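Local coordinates for putative adhesin (PDB 4QDG), which is probably a lipid-tethered outer-membrane protein involved in assembling or attaching Bacteroides pili, at residues Glu171-Asp176 / Lys235-Arg240. Numbering follows the deposited sequence. Where two conformers were deposited one is given.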
ATOM      1  N   GLU A 171     -16.592  11.673 -11.792  1.00 30.55           N
ATOM      2  CA  GLU A 171     -16.246  10.281 -11.582  1.00 29.78           C
ATOM      3  C   GLU A 171     -14.732  10.226 -11.511  1.00 33.50           C
ATOM      4  O   GLU A 171     -14.044  10.853 -12.334  1.00 33.93           O
ATOM      5  CB  GLU A 171     -16.785   9.403 -12.714  1.00 31.67           C
ATOM      6  CG  GLU A 171     -18.246   9.045 -12.556  1.00 44.93           C
ATOM      7  CD  GLU A 171     -18.858   8.190 -13.656  1.00 75.08           C
ATOM      8  OE1 GLU A 171     -18.204   7.971 -14.705  1.00 59.45           O
ATOM      9  OE2 GLU A 171     -20.018   7.753 -13.468  1.00 74.77           O
ATOM     10  N   PHE A 172     -14.217   9.509 -10.506  1.00 28.60           N
ATOM     11  CA  PHE A 172     -12.782   9.363 -10.255  1.00 27.60           C
ATOM     12  C   PHE A 172     -12.406   7.908 -10.364  1.00 34.59           C
ATOM     13  O   PHE A 172     -13.122   7.057  -9.843  1.00 33.99           O
ATOM     14  CB  PHE A 172     -12.407   9.888  -8.870  1.00 27.67           C
ATOM     15  CG  PHE A 172     -12.770  11.333  -8.604  1.00 28.65           C
ATOM     16  CD1 PHE A 172     -14.073  11.689  -8.266  1.00 28.70           C
ATOM     17  CD2 PHE A 172     -11.782  12.319  -8.557  1.00 28.12           C
ATOM     18  CE1 PHE A 172     -14.385  13.010  -7.942  1.00 30.24           C
ATOM     19  CE2 PHE A 172     -12.106  13.641  -8.255  1.00 30.16           C
ATOM     20  CZ  PHE A 172     -13.399  13.980  -7.952  1.00 28.91           C
ATOM     21  N   GLU A 173     -11.311   7.614 -11.088  1.00 32.60           N
ATOM     22  CA  GLU A 173     -10.848   6.238 -11.281  1.00 32.05           C
ATOM     23  C   GLU A 173      -9.353   6.146 -11.274  1.00 32.99           C
ATOM     24  O   GLU A 173      -8.660   7.085 -11.684  1.00 30.96           O
ATOM     25  CB  GLU A 173     -11.327   5.682 -12.628  1.00 34.00           C
ATOM     26  CG  GLU A 173     -12.787   5.314 -12.695  1.00 50.61           C
ATOM     27  CD  GLU A 173     -13.383   5.292 -14.093  1.00 72.05           C
ATOM     28  OE1 GLU A 173     -12.678   5.620 -15.077  1.00 73.08           O
ATOM     29  OE2 GLU A 173     -14.581   4.949 -14.195  1.00 56.99           O
ATOM     30  N   ILE A 174      -8.862   4.973 -10.861  1.00 28.23           N
ATOM     31  CA  ILE A 174      -7.472   4.584 -10.971  1.00 26.70           C
ATOM     32  C   ILE A 174      -7.492   3.241 -11.659  1.00 29.61           C
ATOM     33  O   ILE A 174      -8.129   2.320 -11.166  1.00 28.69           O
ATOM     34  CB  ILE A 174      -6.622   4.603  -9.675  1.00 28.30           C
ATOM     35  CG1 ILE A 174      -6.420   6.043  -9.192  1.00 27.74           C
ATOM     36  CG2 ILE A 174      -5.257   3.930  -9.917  1.00 28.40           C
ATOM     37  CD1 ILE A 174      -5.831   6.205  -7.754  1.00 31.25           C
ATOM     38  N   THR A 175      -6.904   3.164 -12.860  1.00 27.27           N
ATOM     39  CA  THR A 175      -6.742   1.895 -13.545  1.00 26.29           C
ATOM     40  C   THR A 175      -5.294   1.448 -13.313  1.00 30.29           C
ATOM     41  O   THR A 175      -4.349   2.249 -13.404  1.00 27.72           O
ATOM     42  CB  THR A 175      -7.114   1.955 -15.024  1.00 31.30           C
ATOM     43  OG1 THR A 175      -6.433   3.052 -15.648  1.00 31.51           O
ATOM     44  CG2 THR A 175      -8.627   1.983 -15.255  1.00 21.51           C
ATOM     45  N   ASP A 176      -5.131   0.165 -12.998  1.00 28.09           N
ATOM     46  CA  ASP A 176      -3.819  -0.431 -12.741  1.00 26.45           C
ATOM     47  C   ASP A 176      -3.919  -1.916 -12.888  1.00 28.30           C
ATOM     48  O   ASP A 176      -5.015  -2.445 -12.973  1.00 30.14           O
ATOM     49  CB  ASP A 176      -3.321  -0.062 -11.312  1.00 26.81           C
ATOM     50  CG  ASP A 176      -1.817  -0.090 -11.113  1.00 27.40           C
ATOM     51  OD1 ASP A 176      -1.102  -0.711 -11.960  1.00 26.65           O
ATOM     52  OD2 ASP A 176      -1.337   0.573 -10.168  1.00 34.48           O
ATOM     53  N   LYS A 235      -3.020   4.691 -14.380  1.00 27.54           N
ATOM     54  CA  LYS A 235      -3.654   5.941 -14.753  0.50 26.76           C
ATOM     55  C   LYS A 235      -4.636   6.468 -13.704  1.00 29.72           C
ATOM     56  O   LYS A 235      -5.381   5.695 -13.094  1.00 28.23           O
ATOM     57  CB  LYS A 235      -4.393   5.770 -16.093  0.50 29.20           C
ATOM     58  CG  LYS A 235      -3.485   5.515 -17.297  0.50 34.45           C
ATOM     59  CD  LYS A 235      -2.877   6.797 -17.874  0.50 38.78           C
ATOM     60  CE  LYS A 235      -1.982   6.523 -19.058  0.50 39.12           C
ATOM     61  NZ  LYS A 235      -0.674   5.946 -18.647  0.50 39.22           N
ATOM     62  N   LEU A 236      -4.648   7.811 -13.519  1.00 25.91           N
ATOM     63  CA  LEU A 236      -5.625   8.509 -12.690  1.00 25.55           C
ATOM     64  C   LEU A 236      -6.534   9.207 -13.684  1.00 28.71           C
ATOM     65  O   LEU A 236      -6.044   9.910 -14.578  1.00 26.29           O
ATOM     66  CB  LEU A 236      -5.068   9.473 -11.642  1.00 25.14           C
ATOM     67  CG  LEU A 236      -6.109  10.416 -11.006  1.00 28.83           C
ATOM     68  CD1 LEU A 236      -7.038   9.663 -10.035  1.00 27.93           C
ATOM     69  CD2 LEU A 236      -5.442  11.577 -10.303  1.00 30.30           C
ATOM     70  N   THR A 237      -7.849   8.958 -13.591  1.00 28.89           N
ATOM     71  CA  THR A 237      -8.809   9.559 -14.535  1.00 29.81           C
ATOM     72  C   THR A 237      -9.909  10.288 -13.782  1.00 32.75           C
ATOM     73  O   THR A 237     -10.455   9.747 -12.814  1.00 32.10           O
ATOM     74  CB  THR A 237      -9.390   8.475 -15.493  1.00 36.94           C
ATOM     75  OG1 THR A 237      -8.311   7.836 -16.174  1.00 34.92           O
ATOM     76  CG2 THR A 237     -10.333   9.049 -16.529  1.00 34.03           C
ATOM     77  N   VAL A 238     -10.226  11.522 -14.234  1.00 28.43           N
ATOM     78  CA  VAL A 238     -11.292  12.334 -13.662  1.00 27.65           C
ATOM     79  C   VAL A 238     -12.215  12.717 -14.834  1.00 32.02           C
ATOM     80  O   VAL A 238     -11.778  13.347 -15.798  1.00 31.84           O
ATOM     81  CB  VAL A 238     -10.824  13.544 -12.808  1.00 29.66           C
ATOM     82  CG1 VAL A 238     -12.034  14.265 -12.207  1.00 28.62           C
ATOM     83  CG2 VAL A 238      -9.885  13.095 -11.691  1.00 28.77           C
ATOM     84  N   ARG A 239     -13.469  12.253 -14.772  1.00 27.90           N
ATOM     85  CA  ARG A 239     -14.443  12.447 -15.843  1.00 28.97           C
ATOM     86  C   ARG A 239     -15.656  13.228 -15.389  1.00 33.91           C
ATOM     87  O   ARG A 239     -16.191  12.928 -14.308  1.00 32.48           O
ATOM     88  CB  ARG A 239     -14.891  11.072 -16.349  1.00 27.24           C
ATOM     89  CG  ARG A 239     -15.677  11.046 -17.664  1.00 33.34           C
ATOM     90  CD  ARG A 239     -15.787   9.644 -18.254  1.00 35.59           C
ATOM     91  NE  ARG A 239     -16.098   8.669 -17.222  1.00 52.14           N
ATOM     92  CZ  ARG A 239     -15.292   7.688 -16.830  1.00 63.51           C
ATOM     93  NH1 ARG A 239     -14.139   7.472 -17.456  1.00 46.07           N
ATOM     94  NH2 ARG A 239     -15.646   6.894 -15.830  1.00 51.80           N
ATOM     95  N   ARG A 240     -16.090  14.233 -16.209  1.00 31.45           N
ATOM     96  CA  ARG A 240     -17.343  14.973 -15.976  1.00 32.37           C
ATOM     97  C   ARG A 240     -18.480  14.036 -16.353  1.00 36.90           C
ATOM     98  O   ARG A 240     -18.510  13.593 -17.503  1.00 35.81           O
ATOM     99  CB  ARG A 240     -17.440  16.259 -16.824  1.00 36.17           C
ATOM    100  CG  ARG A 240     -16.474  17.387 -16.496  1.00 54.11           C
ATOM    101  CD  ARG A 240     -16.929  18.714 -17.124  1.00 57.95           C
ATOM    102  NE  ARG A 240     -16.821  18.699 -18.587  1.00 58.91           N
ATOM    103  CZ  ARG A 240     -15.940  19.407 -19.290  1.00 70.70           C
ATOM    104  NH1 ARG A 240     -15.104  20.237 -18.680  1.00 54.14           N
ATOM    105  NH2 ARG A 240     -15.906  19.305 -20.611  1.00 64.28           N
TER
HETATM  106  O   HOH W   1      -8.041   5.176 -16.109  1.00 42.47           O
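E171, F172, E173, I174 and T175 pair in turn with R239, V238, T237, L236 and K235 as the two central strands of a four-stranded antiparallel sheet. The axes of the two segments approach to 4.7 Å with their directions at 160°, and 193-195 and 246-251 lie on the outer sides. This sheet packs on strands 140-159 and 213-223, a two-layered beta arrangement consistent with the transthyretin-like clan of the family.

Backbone bonding alternates as an antiparallel ladder requires. E171/R239, E173/T237 and T175/K235 are hydrogen-bonded pairs, each closed by two N-H...O bonds; E171 N to R239 O, for example, measures 2.8 Å. The intervening pairs are non-hydrogen-bonded, and there CA-H...O contacts fill in, the shortest from I174 CA to K235 O at 3.2 Å.

The apolar contacts lie on the face of F172, I174, L236 and V238. V238 CG1 lies over one face of the F172 ring, while CG2 sits beyond the rim, 3.7 Å from CD2; L236 CD1 reaches I174 CG1 at 3.8 Å. L157 of strand 140-159 touches both F172 and V238, which places this face in the interior between the layers.

The other face is polar. With R239 CG anti to the backbone N (chi1 -167°), a bend at chi3 turns the guanidinium edge to two glutamates in a salt-bridge network: NH2 bonds E171 OE1 and E173 OE2, both in its plane. E171 OE1 is met on its anti side, tilted out of a carboxylate plane nearly perpendicular (86°) to the guanidinium; E173 OE2, 2.8 Å from NH2, is approached from above its carboxylate plane. NH1 adds a salt bridge to E246. Farther along, T237 OG1 is hydrogen-bonded to N249 OD1 and accepts from a water at 2.7 Å, which is also hydrogen-bonded to T175 OG1 at 2.7 Å.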